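Local atomic coordinates of ADP-dependent (S)-NAD(P)H-hydrate dehydratase (Enterococcus faecalis, PDB entry 2R3B), a protein that probably catalyses the ADP-dependent dehydration of the S form of hydrated NADH or NADPH, repairing the damaged cofactor. Residues A59-A72 with D235-Q247. Residues are numbered along the deposited sequence; the frame is centred on the assembly and turned at random.
Sequences AIIMSTEACINSGA and DTLAGIIAGFLAQ. With EDO (1,2-ethanediol), chain L.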
ATOM      1  N   ALA B  59       9.162 -12.624  -1.679  1.00 13.88           N
ATOM      2  CA  ALA B  59       9.215 -13.473  -2.889  1.00 14.19           C
ATOM      3  C   ALA B  59       7.839 -14.011  -3.234  1.00 14.44           C
ATOM      4  O   ALA B  59       7.415 -13.963  -4.388  1.00 12.42           O
ATOM      5  CB  ALA B  59      10.200 -14.646  -2.707  1.00 15.68           C
ATOM      6  N   ILE B  60       7.151 -14.586  -2.250  1.00 12.80           N
ATOM      7  CA  ILE B  60       5.846 -15.176  -2.512  1.00 10.97           C
ATOM      8  C   ILE B  60       4.790 -14.119  -2.783  1.00 11.87           C
ATOM      9  O   ILE B  60       3.841 -14.357  -3.557  1.00 12.77           O
ATOM     10  CB  ILE B  60       5.419 -16.183  -1.405  1.00 13.61           C
ATOM     11  CG1 ILE B  60       4.433 -17.196  -1.981  1.00 17.02           C
ATOM     12  CG2 ILE B  60       4.862 -15.479  -0.194  1.00 12.71           C
ATOM     13  CD1 ILE B  60       5.018 -18.137  -3.004  1.00 16.65           C
ATOM     14  N   ILE B  61       4.965 -12.947  -2.196  1.00 11.58           N
ATOM     15  CA  ILE B  61       4.055 -11.835  -2.450  1.00 14.19           C
ATOM     16  C   ILE B  61       4.162 -11.428  -3.915  1.00 12.39           C
ATOM     17  O   ILE B  61       3.153 -11.150  -4.594  1.00 13.87           O
ATOM     18  CB  ILE B  61       4.354 -10.668  -1.473  1.00 14.36           C
ATOM     19  CG1 ILE B  61       3.960 -11.108  -0.051  1.00 16.14           C
ATOM     20  CG2 ILE B  61       3.585  -9.392  -1.869  1.00 13.50           C
ATOM     21  CD1 ILE B  61       4.365 -10.092   1.085  1.00 15.56           C
HETATM   22  N   MSE B  62       5.386 -11.424  -4.430  1.00 12.91           N
HETATM   23  CA  MSE B  62       5.585 -11.083  -5.845  1.00 12.51           C
HETATM   24  C   MSE B  62       5.032 -12.154  -6.807  1.00 13.90           C
HETATM   25  O   MSE B  62       4.385 -11.823  -7.810  1.00 12.57           O
HETATM   26  CB  MSE B  62       7.078 -10.761  -6.093  1.00 13.04           C
HETATM   27  CG  MSE B  62       7.477  -9.447  -5.439  1.00 17.39           C
HETATM   28 SE   MSE B  62       9.201  -8.826  -5.892  0.75 14.13          SE
HETATM   29  CE  MSE B  62      10.225 -10.018  -4.829  1.00 18.14           C
ATOM     30  N   SER B  63       5.215 -13.435  -6.480  1.00 12.13           N
ATOM     31  CA  SER B  63       4.558 -14.475  -7.238  1.00 12.49           C
ATOM     32  C   SER B  63       3.051 -14.369  -7.225  1.00 12.19           C
ATOM     33  O   SER B  63       2.394 -14.644  -8.236  1.00 11.58           O
ATOM     34  CB  SER B  63       4.924 -15.849  -6.686  1.00 13.33           C
ATOM     35  OG  SER B  63       6.301 -16.074  -6.769  1.00 15.60           O
ATOM     36  N   THR B  64       2.497 -14.027  -6.061  1.00 11.65           N
ATOM     37  CA  THR B  64       1.038 -13.874  -5.917  1.00 12.80           C
ATOM     38  C   THR B  64       0.514 -12.776  -6.814  1.00 12.50           C
ATOM     39  O   THR B  64      -0.471 -12.977  -7.512  1.00 12.93           O
ATOM     40  CB  THR B  64       0.695 -13.616  -4.443  1.00 12.46           C
ATOM     41  OG1 THR B  64       1.203 -14.722  -3.674  1.00 13.61           O
ATOM     42  CG2 THR B  64      -0.831 -13.442  -4.242  1.00 12.65           C
ATOM     43  N   GLU B  65       1.161 -11.622  -6.827  1.00 13.47           N
ATOM     44  CA  GLU B  65       0.705 -10.511  -7.665  1.00 13.11           C
ATOM     45  C   GLU B  65       0.721 -10.926  -9.159  1.00 12.60           C
ATOM     46  O   GLU B  65      -0.182 -10.587  -9.927  1.00 13.99           O
ATOM     47  CB  GLU B  65       1.580  -9.267  -7.414  1.00 15.29           C
ATOM     48  CG  GLU B  65       1.068  -8.021  -8.148  1.00 16.38           C
ATOM     49  CD  GLU B  65       1.532  -6.695  -7.553  1.00 21.85           C
ATOM     50  OE1 GLU B  65       2.594  -6.697  -6.875  1.00 22.20           O
ATOM     51  OE2 GLU B  65       0.819  -5.663  -7.785  1.00 22.08           O
ATOM     52  N   ALA B  66       1.767 -11.646  -9.561  1.00 12.09           N
ATOM     53  CA  ALA B  66       1.912 -12.135 -10.946  1.00 11.98           C
ATOM     54  C   ALA B  66       0.767 -13.092 -11.281  1.00 14.34           C
ATOM     55  O   ALA B  66       0.135 -13.003 -12.344  1.00 13.40           O
ATOM     56  CB  ALA B  66       3.287 -12.863 -11.110  1.00 11.63           C
ATOM     57  N   CYS B  67       0.487 -14.009 -10.372  1.00 14.50           N
ATOM     58  CA  CYS B  67      -0.562 -15.015 -10.611  1.00 14.15           C
ATOM     59  C   CYS B  67      -1.963 -14.404 -10.766  1.00 15.32           C
ATOM     60  O   CYS B  67      -2.680 -14.687 -11.737  1.00 13.31           O
ATOM     61  CB  CYS B  67      -0.526 -16.051  -9.483  1.00 17.73           C
ATOM     62  SG  CYS B  67      -1.591 -17.478  -9.720  1.00 16.58           S
ATOM     63  N   ILE B  68      -2.324 -13.520  -9.840  1.00 13.03           N
ATOM     64  CA  ILE B  68      -3.606 -12.821  -9.895  1.00 14.01           C
ATOM     65  C   ILE B  68      -3.711 -12.018 -11.165  1.00 12.74           C
ATOM     66  O   ILE B  68      -4.685 -12.145 -11.912  1.00 13.98           O
ATOM     67  CB  ILE B  68      -3.761 -11.884  -8.699  1.00 13.12           C
ATOM     68  CG1 ILE B  68      -3.846 -12.728  -7.418  1.00 18.11           C
ATOM     69  CG2 ILE B  68      -5.003 -10.985  -8.856  1.00 16.77           C
ATOM     70  CD1 ILE B  68      -3.648 -11.900  -6.203  1.00 17.00           C
ATOM     71  N   ASN B  69      -2.693 -11.209 -11.443  1.00 13.59           N
ATOM     72  CA  ASN B  69      -2.726 -10.366 -12.632  1.00 12.25           C
ATOM     73  C   ASN B  69      -2.682 -11.135 -13.973  1.00 13.45           C
ATOM     74  O   ASN B  69      -3.073 -10.602 -15.000  1.00 12.55           O
ATOM     75  CB  ASN B  69      -1.572  -9.372 -12.588  1.00 13.44           C
ATOM     76  CG  ASN B  69      -1.910  -8.129 -11.849  1.00 18.01           C
ATOM     77  OD1 ASN B  69      -2.614  -7.271 -12.399  1.00 16.30           O
ATOM     78  ND2 ASN B  69      -1.416  -7.994 -10.608  1.00 13.31           N
ATOM     79  N   SER B  70      -2.198 -12.376 -13.958  1.00 12.78           N
ATOM     80  CA  SER B  70      -2.146 -13.217 -15.150  1.00 15.79           C
ATOM     81  C   SER B  70      -3.530 -13.795 -15.514  1.00 15.11           C
ATOM     82  O   SER B  70      -3.723 -14.286 -16.637  1.00 17.13           O
ATOM     83  CB  SER B  70      -1.166 -14.376 -14.957  1.00 13.39           C
ATOM     84  OG  SER B  70      -1.775 -15.378 -14.182  1.00 14.90           O
ATOM     85  N   GLY B  71      -4.467 -13.725 -14.587  1.00 15.87           N
ATOM     86  CA  GLY B  71      -5.817 -14.213 -14.817  1.00 14.59           C
ATOM     87  C   GLY B  71      -6.238 -15.480 -14.095  1.00 16.53           C
ATOM     88  O   GLY B  71      -7.327 -15.985 -14.348  1.00 16.46           O
ATOM     89  N   ALA B  72      -5.414 -16.028 -13.214  1.00 13.82           N
ATOM     90  CA  ALA B  72      -5.841 -17.184 -12.438  1.00 13.66           C
ATOM     91  C   ALA B  72      -7.176 -16.937 -11.764  1.00 13.43           C
ATOM     92  O   ALA B  72      -7.445 -15.847 -11.207  1.00 17.71           O
ATOM     93  CB  ALA B  72      -4.725 -17.601 -11.371  1.00 12.16           C
ATOM     94  N   ASP B 235      10.644 -14.913  -9.120  1.00 16.09           N
ATOM     95  CA  ASP B 235       9.387 -15.125  -8.393  1.00 14.97           C
ATOM     96  C   ASP B 235       8.200 -14.703  -9.258  1.00 13.90           C
ATOM     97  O   ASP B 235       7.154 -15.350  -9.273  1.00 13.53           O
ATOM     98  CB  ASP B 235       9.369 -14.281  -7.121  1.00 15.06           C
ATOM     99  CG  ASP B 235      10.583 -14.563  -6.224  1.00 22.85           C
ATOM    100  OD1 ASP B 235      11.003 -15.742  -6.141  1.00 19.46           O
ATOM    101  OD2 ASP B 235      11.124 -13.597  -5.638  1.00 21.26           O
ATOM    102  N   THR B 236       8.354 -13.580  -9.935  1.00 12.80           N
ATOM    103  CA  THR B 236       7.334 -13.083 -10.859  1.00 12.19           C
ATOM    104  C   THR B 236       7.050 -14.049 -12.001  1.00 13.10           C
ATOM    105  O   THR B 236       5.868 -14.386 -12.283  1.00 12.03           O
ATOM    106  CB  THR B 236       7.694 -11.671 -11.339  1.00 15.77           C
ATOM    107  OG1 THR B 236       7.759 -10.821 -10.177  1.00 17.39           O
ATOM    108  CG2 THR B 236       6.632 -11.122 -12.299  1.00 14.27           C
ATOM    109  N   LEU B 237       8.112 -14.511 -12.658  1.00 12.20           N
ATOM    110  CA  LEU B 237       7.955 -15.479 -13.737  1.00 11.93           C
ATOM    111  C   LEU B 237       7.215 -16.728 -13.272  1.00 12.26           C
ATOM    112  O   LEU B 237       6.338 -17.226 -13.975  1.00 13.35           O
ATOM    113  CB  LEU B 237       9.315 -15.896 -14.278  1.00 12.54           C
ATOM    114  CG  LEU B 237       9.286 -17.016 -15.306  1.00 16.78           C
ATOM    115  CD1 LEU B 237       8.406 -16.680 -16.559  1.00 14.71           C
ATOM    116  CD2 LEU B 237      10.715 -17.390 -15.683  1.00 18.66           C
ATOM    117  N   ALA B 238       7.590 -17.244 -12.104  1.00 14.96           N
ATOM    118  CA  ALA B 238       6.992 -18.474 -11.579  1.00 14.19           C
ATOM    119  C   ALA B 238       5.503 -18.284 -11.410  1.00 12.93           C
ATOM    120  O   ALA B 238       4.714 -19.181 -11.738  1.00 14.52           O
ATOM    121  CB  ALA B 238       7.655 -18.881 -10.252  1.00 14.24           C
ATOM    122  N   GLY B 239       5.088 -17.111 -10.924  1.00 14.10           N
ATOM    123  CA  GLY B 239       3.685 -16.810 -10.781  1.00 13.31           C
ATOM    124  C   GLY B 239       2.904 -16.714 -12.078  1.00 13.45           C
ATOM    125  O   GLY B 239       1.748 -17.125 -12.147  1.00 13.59           O
ATOM    126  N   ILE B 240       3.529 -16.139 -13.090  1.00 13.65           N
ATOM    127  CA  ILE B 240       2.968 -16.098 -14.444  1.00 12.97           C
ATOM    128  C   ILE B 240       2.809 -17.500 -15.012  1.00 12.78           C
ATOM    129  O   ILE B 240       1.757 -17.812 -15.615  1.00 12.93           O
ATOM    130  CB  ILE B 240       3.815 -15.249 -15.409  1.00 13.51           C
ATOM    131  CG1 ILE B 240       3.903 -13.801 -14.930  1.00 13.90           C
ATOM    132  CG2 ILE B 240       3.140 -15.248 -16.800  1.00 12.90           C
ATOM    133  CD1 ILE B 240       4.891 -12.873 -15.673  1.00 10.11           C
ATOM    134  N   ILE B 241       3.830 -18.343 -14.838  1.00 12.88           N
ATOM    135  CA  ILE B 241       3.745 -19.726 -15.320  1.00 13.62           C
ATOM    136  C   ILE B 241       2.553 -20.409 -14.658  1.00 12.62           C
ATOM    137  O   ILE B 241       1.702 -21.038 -15.312  1.00 13.50           O
ATOM    138  CB  ILE B 241       5.059 -20.519 -15.100  1.00 13.47           C
ATOM    139  CG1 ILE B 241       6.175 -19.946 -16.000  1.00 12.88           C
ATOM    140  CG2 ILE B 241       4.819 -22.069 -15.349  1.00 11.46           C
ATOM    141  CD1 ILE B 241       7.626 -20.469 -15.635  1.00 13.02           C
ATOM    142  N   ALA B 242       2.455 -20.255 -13.352  1.00 13.83           N
ATOM    143  CA  ALA B 242       1.342 -20.885 -12.614  1.00 12.43           C
ATOM    144  C   ALA B 242      -0.036 -20.412 -13.104  1.00 13.30           C
ATOM    145  O   ALA B 242      -0.941 -21.211 -13.321  1.00 14.96           O
ATOM    146  CB  ALA B 242       1.539 -20.642 -11.078  1.00 11.71           C
ATOM    147  N   GLY B 243      -0.214 -19.098 -13.266  1.00 13.22           N
ATOM    148  CA  GLY B 243      -1.460 -18.522 -13.778  1.00 14.31           C
ATOM    149  C   GLY B 243      -1.783 -18.968 -15.205  1.00 12.60           C
ATOM    150  O   GLY B 243      -2.940 -19.182 -15.544  1.00 14.41           O
ATOM    151  N   PHE B 244      -0.753 -19.107 -16.047  1.00 12.76           N
ATOM    152  CA  PHE B 244      -0.966 -19.595 -17.390  1.00 12.06           C
ATOM    153  C   PHE B 244      -1.439 -21.041 -17.398  1.00 14.53           C
ATOM    154  O   PHE B 244      -2.406 -21.372 -18.088  1.00 15.31           O
ATOM    155  CB  PHE B 244       0.283 -19.424 -18.255  1.00 12.79           C
ATOM    156  CG  PHE B 244       0.318 -18.125 -19.003  1.00 12.33           C
ATOM    157  CD1 PHE B 244       0.064 -16.926 -18.331  1.00 15.03           C
ATOM    158  CD2 PHE B 244       0.649 -18.079 -20.344  1.00 15.46           C
ATOM    159  CE1 PHE B 244       0.077 -15.704 -19.019  1.00 12.43           C
ATOM    160  CE2 PHE B 244       0.675 -16.849 -21.037  1.00 13.06           C
ATOM    161  CZ  PHE B 244       0.403 -15.669 -20.374  1.00 13.87           C
ATOM    162  N   LEU B 245      -0.771 -21.896 -16.632  1.00 15.33           N
ATOM    163  CA  LEU B 245      -1.146 -23.324 -16.569  1.00 14.43           C
ATOM    164  C   LEU B 245      -2.553 -23.506 -15.971  1.00 15.16           C
ATOM    165  O   LEU B 245      -3.238 -24.490 -16.237  1.00 17.04           O
ATOM    166  CB  LEU B 245      -0.115 -24.128 -15.799  1.00 15.02           C
ATOM    167  CG  LEU B 245       1.202 -24.333 -16.550  1.00 14.77           C
ATOM    168  CD1 LEU B 245       2.248 -24.920 -15.618  1.00 14.07           C
ATOM    169  CD2 LEU B 245       0.999 -25.234 -17.788  1.00 15.01           C
ATOM    170  N   ALA B 246      -2.986 -22.539 -15.173  1.00 15.21           N
ATOM    171  CA  ALA B 246      -4.307 -22.562 -14.563  1.00 15.65           C
ATOM    172  C   ALA B 246      -5.425 -22.353 -15.576  1.00 18.16           C
ATOM    173  O   ALA B 246      -6.504 -22.908 -15.402  1.00 17.97           O
ATOM    174  CB  ALA B 246      -4.413 -21.520 -13.452  1.00 14.63           C
ATOM    175  N   GLN B 247      -5.129 -21.616 -16.652  1.00 16.01           N
ATOM    176  CA  GLN B 247      -6.141 -21.103 -17.565  1.00 17.60           C
ATOM    177  C   GLN B 247      -6.108 -21.700 -18.963  1.00 18.19           C
ATOM    178  O   GLN B 247      -7.138 -21.729 -19.631  1.00 17.81           O
ATOM    179  CB  GLN B 247      -5.874 -19.623 -17.808  1.00 19.25           C
ATOM    180  CG  GLN B 247      -6.102 -18.741 -16.719  1.00 28.56           C
ATOM    181  CD  GLN B 247      -5.662 -17.378 -17.134  1.00 25.71           C
ATOM    182  OE1 GLN B 247      -6.392 -16.684 -17.842  1.00 17.52           O
ATOM    183  NE2 GLN B 247      -4.464 -16.982 -16.705  1.00 15.97           N
TER
HETATM  184  C1  EDO L 296      13.301 -11.440  -2.131  1.00 40.77           C
HETATM  185  O1  EDO L 296      12.946 -12.525  -1.260  1.00 31.06           O
HETATM  186  C2  EDO L 296      12.629 -11.664  -3.481  1.00 38.78           C
HETATM  187  O2  EDO L 296      13.074 -12.902  -4.083  1.00 39.53           O
HETATM  188  O   HOH W   1       5.322  -9.557  -9.105  1.00 16.52           O
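S63 and D235 join the two helices near one end of the contact. S63 OG donates to D235 O at 2.7 Å and arrives above the carbonyl plane. With chi1 at -61°, OG lies beside its own backbone N and faces the neighbouring helix. G239 N, the helical donor, reaches D235 O from the opposite face, so this carbonyl holds two bonds.

At the other end Q247 links the helices. Its NE2 gives one N-H to S70 O across the contact at 2.8 Å and one to G243 O, a turn back in its own helix, at 2.9 Å. Both acceptors are met from above their carbonyl planes. OE1 of the same amide accepts from R35, so both ends of the group are held. S70 OG turns back to C67 O, 2.7 Å away, and rests over G243 CA. G71 closes helix 57-70 with a Schellman motif.

Between these ends the helix axes approach to 7.1 Å, crossing at -36°. G239 and G243 present no side chain to helix 57-70. S63 O meets G239 CA, and G239 O meets C67 CA, in CA-H...O contacts. A66 CB packs against T236 O and I240 CG1 on the same side. One water donates to both M62 O and T236 OG1, and T236 OG1 also bonds to G232 O.

D235 OD2 lies 3.2 Å from A59 CB and accepts from O2 of a 1,2-ethanediol at 2.6 Å, with CE of M62, a selenomethionine, alongside the diol. A59 and D235 are predicted to bind (6S)-NADPHX, and the adjacent G234 to bind AMP. The diol probably comes from the crystallisation liquor. This close glycine-lined helix pair belongs to the ribokinase-like alpha/beta fold, and its D235 end forms part of the predicted substrate site.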